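Local coordinates for protein activator of 2-hydroxyisocaproyl-CoA dehydratase (Clostridium difficile, PDB 4EHU) that couples ATP hydrolysis to the transfer of one electron to (R)-2-hydroxyisocaproyl-CoA dehydratase, activating that enzyme in the reductive branch of L-leucine fermentation, at residues Tyr2-Asp7 with Glu44-Lys49; Thr96-Gly101 with Ala105-Leu110; Val210-Gly215 with Gly221-Met226. One frame throughout, in Å; residues are numbered along the deposited sequence.

Overall arrangement
The actin fold of this ATPase is built on two five-stranded sheets of the same strand order, and the three contacts sample both. Interaction 1 packs helix 38-50 on the first sheet; interactions 2 and 3 belong to the second, where neighbouring strands 96-100 and 210-213 are joined by backbone bonds such as I98 N to V211 O, 2.9 Å. All three are largely buried, but chemistry follows place. Strand against strand, interaction 2 is carried by backbone hydrogen bonds; strand against helix, interactions 1 and 3 centre on one strand methionine each. Interactions 2 and 3 reach the nucleotide through glycines at their strand ends, whereas interaction 1 lies about 25 and 26 Å from them, centre to centre.

Interaction 1: Tyr2-Asp7 with Glu44-Lys49; sequences YTMGLD and EKLYGK
M4 reaches from strand 2-8 to L46 and Y47 on helix 38-50, and this methionine makes all the close contacts between 2-7 and 44-49. From CB the chain runs straight outward: CG lies anti to the backbone N (chi1 -177°) and the next torsion is extended too, which spends nearly the whole length of the side chain on crossing the gap between backbones whose CA atoms, at M4 and L46, are 9.4 Å apart. SD arrives at the fringe of L46, 4.2 Å from its CD1. There the chain bends (chi3 -83°), and the terminal methyl does the real touching: CE sits 3.6 Å from CD1 of L46 and 4.0 Å from its CB. The same methyl approaches Y47 obliquely at the ring atom CE1, 4.0 Å away, the two side chains crossing at about a right angle. Strands 13-19 and 57-63 flank the methionine with I17 and I57, and L46 also rests on A26 of strand 23-30. With a thioether methyl meeting aliphatic and aromatic carbon, the contact is apolar packing, and no directional bond between the segments fixes the rotation of the methyl.

Interaction 2: Thr96-Gly101 with Ala105-Leu110; sequences TIIDIG and AKVLKL. With ANP (phosphoaminophosphonic acid-adenylate ester), chain D.
T96-G101 and A105-L110 form an antiparallel beta hairpin in the second sheet of the actin fold, and its connecting turn lies at the nucleotide. T96 opens the pairing opposite K109: its methyl CG2 is 4.2 Å from CG1 of V107, while its hydroxyl OG1 is hydrogen-bonded to the carbonyl of Q207 and accepts a bond from a water that in turn accepts one from K109 NZ. I97 comes next, in a hydrogen-bonded pair with L108: I97 N to L108 O and L108 N to I97 O are both 2.8 Å, and both are nearly straight, at 166° and 173°. The side chain of I97 lies beside L108 at the CB atoms and stretches its CD1 to within 3.7 Å of CD1 of L110, the two side chains crossing at a slant. I98, on the opposite face, faces V107 in a non-hydrogen-bonded pair, where the CA of I98 points a hydrogen at K106 O. D99 and K106 repeat the pair of hydrogen bonds, D99 N reaching K106 O at 2.8 Å and D99 O receiving the N-H of K106 in return. The side chain of D99 is about 4 Å from a bound magnesium ion and lies alongside K106, pointing the same way. The ammonium group of K106 bends away to salt bridges with D104 and E79, leaving its methylene CD against the acid, 3.6 Å from D99 OD2. I100 then pairs with A105, their side chains meeting loosely. At G101 the strand gives way to the turn, whose G102, Q103 and D104 bind ATP, and CA of G101 itself lies 3.5 Å from O3A of the ATP analogue.

Interaction 3: Val210-Gly215 with Gly221-Met226; sequences VVMVGG and GIVRAM. With ANP (phosphoaminophosphonic acid-adenylate ester), chain D; ACT (acetate ion), chain I.
M212 is the bump of this contact, a side chain that stands out from strand 210-213 and enters a hollow between I222, V223 and M226 on helix 220-230. The strand and helix segments run roughly antiparallel (152°), their axes 10.6 Å apart at closest approach, a gap that the methionine spans. In the conformer described, one of two modelled, the first two torsions are both near 180°; the side chain is stretched to its full reach, which brings SD to the helix, 4.0 Å from CG2 of V223 and 4.2 Å from CG2 of I222. A bend at chi3 then turns the methyl along the helix toward M226: in this conformer CE sits 3.6 Å from its CG and 3.7 Å from its CB, the two methionines crossing at about a right angle. Beyond the strand the chain passes into two glycines, and G215 N donates to O2A of the nucleotide at 2.8 Å, with a weak second bond to O5'. R224, elsewhere on the helix, holds an acetate ion, probably from the crystallisation liquor, at the edge of its guanidinium, with NH2 2.9 Å from acetate O. The contact is the first half of a beta-alpha-beta unit completed by strand 234-235; I222 and M226 pack on helix 182-204, while V211 and V213 turn to helix 79-90 across the sheet.

Interaction 1: Tyr2-Asp7 with Glu44-Lys49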
# COMPACT_ATOMS: atom_id res chain seq x y z
N TYR A 2 -27.76 -32.75 3.72
CA TYR A 2 -27.17 -31.42 3.87
C TYR A 2 -25.71 -31.44 3.49
O TYR A 2 -25.01 -32.41 3.77
CB TYR A 2 -27.30 -30.94 5.31
CG TYR A 2 -28.72 -30.81 5.78
CD1 TYR A 2 -29.44 -29.64 5.56
CD2 TYR A 2 -29.37 -31.87 6.43
CE1 TYR A 2 -30.75 -29.51 5.98
CE2 TYR A 2 -30.67 -31.75 6.86
CZ TYR A 2 -31.36 -30.57 6.63
OH TYR A 2 -32.66 -30.44 7.05
N THR A 3 -25.24 -30.38 2.85
CA THR A 3 -23.81 -30.17 2.67
C THR A 3 -23.43 -28.80 3.20
O THR A 3 -24.29 -27.94 3.40
CB THR A 3 -23.40 -30.30 1.20
OG1 THR A 3 -24.09 -29.32 0.42
CG2 THR A 3 -23.72 -31.74 0.71
N MET A 4 -22.15 -28.59 3.45
CA MET A 4 -21.67 -27.33 4.01
C MET A 4 -20.48 -26.80 3.22
O MET A 4 -19.61 -27.55 2.81
CB MET A 4 -21.25 -27.53 5.46
CG MET A 4 -20.82 -26.26 6.16
SD MET A 4 -20.49 -26.52 7.91
CE MET A 4 -22.15 -26.39 8.59
N GLY A 5 -20.47 -25.48 3.03
CA GLY A 5 -19.34 -24.76 2.45
C GLY A 5 -18.79 -23.76 3.45
O GLY A 5 -19.55 -23.07 4.11
N LEU A 6 -17.47 -23.72 3.58
CA LEU A 6 -16.80 -22.75 4.43
C LEU A 6 -15.82 -21.97 3.57
O LEU A 6 -15.09 -22.55 2.79
CB LEU A 6 -16.03 -23.45 5.56
CG LEU A 6 -16.86 -24.15 6.63
CD1 LEU A 6 -15.95 -24.91 7.58
CD2 LEU A 6 -17.72 -23.14 7.38
N ASP A 7 -15.83 -20.65 3.70
CA ASP A 7 -14.91 -19.78 2.97
C ASP A 7 -14.14 -18.97 4.01
O ASP A 7 -14.66 -18.06 4.63
CB ASP A 7 -15.71 -18.88 2.00
CG ASP A 7 -14.85 -17.79 1.32
OD1 ASP A 7 -13.62 -17.71 1.53
OD2 ASP A 7 -15.43 -17.01 0.56
N GLU A 44 -20.38 -22.92 14.93
CA GLU A 44 -21.29 -22.86 16.07
C GLU A 44 -22.62 -22.24 15.67
O GLU A 44 -23.67 -22.71 16.09
CB GLU A 44 -20.68 -22.03 17.20
CG GLU A 44 -19.46 -22.65 17.85
CD GLU A 44 -18.76 -21.70 18.79
OE1 GLU A 44 -19.39 -20.71 19.22
OE2 GLU A 44 -17.58 -21.94 19.10
N LYS A 45 -22.57 -21.18 14.87
CA LYS A 45 -23.78 -20.46 14.52
C LYS A 45 -24.63 -21.20 13.49
O LYS A 45 -25.85 -21.19 13.58
CB LYS A 45 -23.45 -19.05 14.03
CG LYS A 45 -22.88 -18.17 15.12
CD LYS A 45 -23.29 -16.72 14.95
CE LYS A 45 -22.92 -15.89 16.16
NZ LYS A 45 -23.55 -16.43 17.40
N LEU A 46 -23.99 -21.83 12.51
CA LEU A 46 -24.72 -22.64 11.56
C LEU A 46 -25.45 -23.77 12.26
O LEU A 46 -26.61 -24.04 11.97
CB LEU A 46 -23.78 -23.22 10.51
CG LEU A 46 -23.10 -22.13 9.67
CD1 LEU A 46 -22.03 -22.75 8.80
CD2 LEU A 46 -24.12 -21.37 8.84
N TYR A 47 -24.76 -24.44 13.19
CA TYR A 47 -25.32 -25.55 13.94
C TYR A 47 -26.43 -25.09 14.88
O TYR A 47 -27.44 -25.78 15.04
CB TYR A 47 -24.22 -26.26 14.74
CG TYR A 47 -23.24 -27.04 13.88
CD1 TYR A 47 -23.67 -27.75 12.76
CD2 TYR A 47 -21.89 -27.06 14.19
CE1 TYR A 47 -22.78 -28.46 11.98
CE2 TYR A 47 -20.99 -27.77 13.42
CZ TYR A 47 -21.44 -28.46 12.31
OH TYR A 47 -20.53 -29.17 11.55
N GLY A 48 -26.23 -23.94 15.50
CA GLY A 48 -27.22 -23.39 16.40
C GLY A 48 -28.50 -23.04 15.67
O GLY A 48 -29.60 -23.34 16.14
N LYS A 49 -28.36 -22.40 14.52
CA LYS A 49 -29.51 -21.98 13.72
C LYS A 49 -30.32 -23.18 13.26
O LYS A 49 -31.55 -23.18 13.35
CB LYS A 49 -29.05 -21.21 12.48
CG LYS A 49 -28.37 -19.89 12.75
CD LYS A 49 -28.13 -19.15 11.44
CE LYS A 49 -27.16 -18.00 11.60
NZ LYS A 49 -27.40 -16.97 10.55

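Interaction 2: Thr96-Gly101 with Ala105-Leu110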
# COMPACT_ATOMS: atom_id res chain seq x y z
N THR A 96 -18.53 -11.99 -16.21
CA THR A 96 -17.47 -11.32 -15.47
C THR A 96 -17.81 -11.33 -13.99
O THR A 96 -18.92 -10.93 -13.62
CB THR A 96 -17.30 -9.86 -15.97
OG1 THR A 96 -17.16 -9.87 -17.39
CG2 THR A 96 -16.09 -9.22 -15.31
N ILE A 97 -16.90 -11.82 -13.15
CA ILE A 97 -17.10 -11.76 -11.70
C ILE A 97 -16.00 -10.91 -11.08
O ILE A 97 -14.83 -11.12 -11.32
CB ILE A 97 -17.08 -13.17 -11.05
CG1 ILE A 97 -18.25 -13.99 -11.58
CG2 ILE A 97 -17.16 -13.06 -9.51
CD1 ILE A 97 -18.22 -15.47 -11.09
N ILE A 98 -16.41 -9.94 -10.27
CA ILE A 98 -15.49 -9.08 -9.57
C ILE A 98 -15.63 -9.38 -8.10
O ILE A 98 -16.66 -9.08 -7.50
CB ILE A 98 -15.84 -7.59 -9.80
CG1 ILE A 98 -15.83 -7.31 -11.30
CG2 ILE A 98 -14.83 -6.69 -9.06
CD1 ILE A 98 -16.56 -5.93 -11.67
N ASP A 99 -14.60 -9.99 -7.51
CA ASP A 99 -14.61 -10.35 -6.11
C ASP A 99 -13.70 -9.39 -5.36
O ASP A 99 -12.49 -9.50 -5.42
CB ASP A 99 -14.11 -11.80 -5.94
CG ASP A 99 -13.68 -12.13 -4.52
OD1 ASP A 99 -14.28 -11.60 -3.57
OD2 ASP A 99 -12.71 -12.94 -4.36
N ILE A 100 -14.29 -8.44 -4.64
CA ILE A 100 -13.46 -7.55 -3.84
C ILE A 100 -13.52 -8.00 -2.39
O ILE A 100 -14.56 -7.89 -1.75
CB ILE A 100 -13.89 -6.08 -3.96
CG1 ILE A 100 -13.94 -5.68 -5.44
CG2 ILE A 100 -12.88 -5.23 -3.19
CD1 ILE A 100 -14.49 -4.18 -5.69
N GLY A 101 -12.39 -8.53 -1.89
CA GLY A 101 -12.32 -9.01 -0.52
C GLY A 101 -11.50 -8.08 0.35
O GLY A 101 -11.24 -6.93 -0.02
N ALA A 105 -8.37 -8.23 -4.74
CA ALA A 105 -9.52 -8.09 -5.61
C ALA A 105 -9.24 -8.98 -6.79
O ALA A 105 -8.13 -8.97 -7.35
CB ALA A 105 -9.66 -6.66 -6.08
N LYS A 106 -10.22 -9.79 -7.14
CA LYS A 106 -10.08 -10.76 -8.20
C LYS A 106 -11.08 -10.47 -9.28
O LYS A 106 -12.25 -10.18 -8.99
CB LYS A 106 -10.35 -12.16 -7.65
CG LYS A 106 -9.29 -12.64 -6.64
CD LYS A 106 -9.70 -14.02 -6.11
CE LYS A 106 -8.47 -14.76 -5.55
NZ LYS A 106 -8.07 -14.25 -4.21
N VAL A 107 -10.65 -10.56 -10.53
CA VAL A 107 -11.57 -10.44 -11.64
C VAL A 107 -11.50 -11.69 -12.50
O VAL A 107 -10.43 -12.06 -13.01
CB VAL A 107 -11.29 -9.20 -12.49
CG1 VAL A 107 -12.29 -9.12 -13.64
CG2 VAL A 107 -11.38 -7.95 -11.63
N LEU A 108 -12.65 -12.35 -12.62
CA LEU A 108 -12.75 -13.61 -13.33
C LEU A 108 -13.54 -13.38 -14.59
O LEU A 108 -14.63 -12.76 -14.56
CB LEU A 108 -13.52 -14.64 -12.48
CG LEU A 108 -12.83 -15.25 -11.26
CD1 LEU A 108 -12.60 -14.23 -10.16
CD2 LEU A 108 -13.71 -16.43 -10.76
N LYS A 109 -13.03 -13.90 -15.69
CA LYS A 109 -13.80 -13.95 -16.92
C LYS A 109 -14.17 -15.40 -17.14
O LYS A 109 -13.32 -16.29 -17.08
CB LYS A 109 -13.00 -13.42 -18.11
CG LYS A 109 -13.70 -13.61 -19.44
CD LYS A 109 -12.93 -12.96 -20.58
CE LYS A 109 -13.86 -12.42 -21.65
NZ LYS A 109 -14.09 -10.95 -21.49
N LEU A 110 -15.45 -15.66 -17.39
CA LEU A 110 -15.93 -17.03 -17.56
C LEU A 110 -16.40 -17.25 -18.99
O LEU A 110 -16.86 -16.31 -19.64
CB LEU A 110 -17.13 -17.28 -16.63
CG LEU A 110 -16.91 -16.96 -15.16
CD1 LEU A 110 -18.18 -17.29 -14.36
CD2 LEU A 110 -15.70 -17.71 -14.62
PG ANP D . -9.88 -12.21 0.66
O1G ANP D . -8.91 -13.26 1.18
O2G ANP D . -10.87 -12.83 -0.29
O3G ANP D . -9.21 -11.02 0.10
PB ANP D . -12.20 -12.13 2.61
O1B ANP D . -12.17 -12.47 4.08
O2B ANP D . -12.87 -13.16 1.70
N3B ANP D . -10.60 -11.68 2.13
PA ANP D . -14.66 -10.61 2.35
O1A ANP D . -15.27 -11.38 3.47
O2A ANP D . -15.04 -10.87 0.91
O3A ANP D . -13.05 -10.75 2.43
O5' ANP D . -14.79 -9.02 2.58
C5' ANP D . -14.20 -8.40 3.73
C4' ANP D . -14.62 -6.94 3.76
O4' ANP D . -15.90 -6.57 3.27
C3' ANP D . -14.04 -5.89 4.69
O3' ANP D . -12.66 -5.62 4.37
C2' ANP D . -14.99 -4.70 4.48
O2' ANP D . -14.38 -3.63 3.74
C1' ANP D . -16.18 -5.23 3.69
N9 ANP D . -17.42 -5.32 4.48
C8 ANP D . -17.72 -6.23 5.43
N7 ANP D . -18.97 -6.04 5.91
C5 ANP D . -19.48 -4.98 5.23
C6 ANP D . -20.75 -4.25 5.22
N6 ANP D . -21.74 -4.62 6.08
N1 ANP D . -20.88 -3.21 4.36
C2 ANP D . -19.91 -2.84 3.51
N3 ANP D . -18.72 -3.46 3.47
C4 ANP D . -18.47 -4.51 4.29
O HOH W 1 -14.68 -10.59 -18.67

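Interaction 3: Val210-Gly215 with Gly221-Met226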
# COMPACT_ATOMS: atom_id res chain seq x y z
N VAL A 210 -22.15 -8.77 -15.56
CA VAL A 210 -21.06 -8.46 -14.63
C VAL A 210 -21.63 -8.57 -13.24
O VAL A 210 -22.65 -7.93 -12.92
CB VAL A 210 -20.52 -7.04 -14.86
CG1 VAL A 210 -19.40 -6.73 -13.88
CG2 VAL A 210 -20.06 -6.89 -16.30
N VAL A 211 -21.00 -9.38 -12.40
CA VAL A 211 -21.48 -9.59 -11.05
C VAL A 211 -20.41 -9.24 -10.06
O VAL A 211 -19.26 -9.64 -10.22
CB VAL A 211 -21.88 -11.07 -10.84
CG1 VAL A 211 -22.25 -11.32 -9.37
CG2 VAL A 211 -23.03 -11.46 -11.80
N MET A 212 -20.76 -8.48 -9.03
CA MET A 212 -19.82 -8.21 -7.94
C MET A 212 -20.16 -9.04 -6.70
O MET A 212 -21.32 -9.16 -6.31
CB MET A 212 -19.77 -6.73 -7.55
CG MET A 212 -18.62 -6.43 -6.58
SD MET A 212 -18.48 -4.71 -6.08
CE MET A 212 -18.43 -3.99 -7.72
N VAL A 213 -19.11 -9.61 -6.11
CA VAL A 213 -19.22 -10.40 -4.90
C VAL A 213 -18.10 -10.00 -3.93
O VAL A 213 -17.28 -9.11 -4.23
CB VAL A 213 -19.09 -11.91 -5.22
CG1 VAL A 213 -20.17 -12.29 -6.23
CG2 VAL A 213 -17.69 -12.23 -5.76
N GLY A 214 -18.09 -10.64 -2.76
CA GLY A 214 -17.17 -10.25 -1.70
C GLY A 214 -17.86 -9.31 -0.74
O GLY A 214 -18.93 -8.74 -1.04
N GLY A 215 -17.22 -9.11 0.41
CA GLY A 215 -17.80 -8.29 1.46
C GLY A 215 -17.91 -6.83 1.02
O GLY A 215 -18.83 -6.13 1.43
N GLY A 221 -22.06 2.04 -2.32
CA GLY A 221 -21.26 3.11 -2.89
C GLY A 221 -20.18 2.59 -3.81
O GLY A 221 -19.87 3.18 -4.84
N ILE A 222 -19.57 1.47 -3.41
CA ILE A 222 -18.55 0.84 -4.26
C ILE A 222 -19.21 0.26 -5.51
O ILE A 222 -18.67 0.39 -6.61
CB ILE A 222 -17.80 -0.25 -3.51
CG1 ILE A 222 -16.93 0.37 -2.41
CG2 ILE A 222 -16.96 -1.08 -4.51
CD1 ILE A 222 -15.69 1.15 -2.92
N VAL A 223 -20.36 -0.38 -5.36
CA VAL A 223 -21.06 -0.92 -6.51
C VAL A 223 -21.40 0.22 -7.50
O VAL A 223 -21.12 0.09 -8.70
CB VAL A 223 -22.31 -1.69 -6.11
CG1 VAL A 223 -23.06 -2.17 -7.36
CG2 VAL A 223 -21.90 -2.88 -5.21
N ARG A 224 -21.96 1.32 -7.00
CA ARG A 224 -22.32 2.43 -7.90
C ARG A 224 -21.08 3.02 -8.59
O ARG A 224 -21.12 3.30 -9.79
CB ARG A 224 -23.04 3.54 -7.13
CG ARG A 224 -24.45 3.16 -6.71
CD ARG A 224 -25.19 4.36 -6.13
NE ARG A 224 -24.51 4.95 -4.98
CZ ARG A 224 -24.66 4.55 -3.72
NH1 ARG A 224 -25.48 3.55 -3.43
NH2 ARG A 224 -23.98 5.16 -2.74
N ALA A 225 -20.00 3.21 -7.84
CA ALA A 225 -18.78 3.77 -8.42
C ALA A 225 -18.19 2.82 -9.46
O ALA A 225 -17.71 3.27 -10.51
CB ALA A 225 -17.77 4.06 -7.33
N MET A 226 -18.21 1.52 -9.17
CA MET A 226 -17.73 0.56 -10.15
C MET A 226 -18.54 0.57 -11.42
O MET A 226 -17.98 0.56 -12.51
CB MET A 226 -17.75 -0.87 -9.58
CG MET A 226 -16.57 -1.09 -8.67
SD MET A 226 -14.97 -1.23 -9.56
CE MET A 226 -15.22 -2.61 -10.64
PG ANP D . -9.88 -12.21 0.66
O1G ANP D . -8.91 -13.26 1.18
O2G ANP D . -10.87 -12.83 -0.29
O3G ANP D . -9.21 -11.02 0.10
PB ANP D . -12.20 -12.13 2.61
O1B ANP D . -12.17 -12.47 4.08
O2B ANP D . -12.87 -13.16 1.70
N3B ANP D . -10.60 -11.68 2.13
PA ANP D . -14.66 -10.61 2.35
O1A ANP D . -15.27 -11.38 3.47
O2A ANP D . -15.04 -10.87 0.91
O3A ANP D . -13.05 -10.75 2.43
O5' ANP D . -14.79 -9.02 2.58
C5' ANP D . -14.20 -8.40 3.73
C4' ANP D . -14.62 -6.94 3.76
O4' ANP D . -15.90 -6.57 3.27
C3' ANP D . -14.04 -5.89 4.69
O3' ANP D . -12.66 -5.62 4.37
C2' ANP D . -14.99 -4.70 4.48
O2' ANP D . -14.38 -3.63 3.74
C1' ANP D . -16.18 -5.23 3.69
N9 ANP D . -17.42 -5.32 4.48
C8 ANP D . -17.72 -6.23 5.43
N7 ANP D . -18.97 -6.04 5.91
C5 ANP D . -19.48 -4.98 5.23
C6 ANP D . -20.75 -4.25 5.22
N6 ANP D . -21.74 -4.62 6.08
N1 ANP D . -20.88 -3.21 4.36
C2 ANP D . -19.91 -2.84 3.51
N3 ANP D . -18.72 -3.46 3.47
C4 ANP D . -18.47 -4.51 4.29
C ACT I . -22.45 7.89 -4.80
O ACT I . -22.12 6.94 -4.05
OXT ACT I . -23.60 7.85 -5.32
CH3 ACT I . -21.53 9.05 -5.05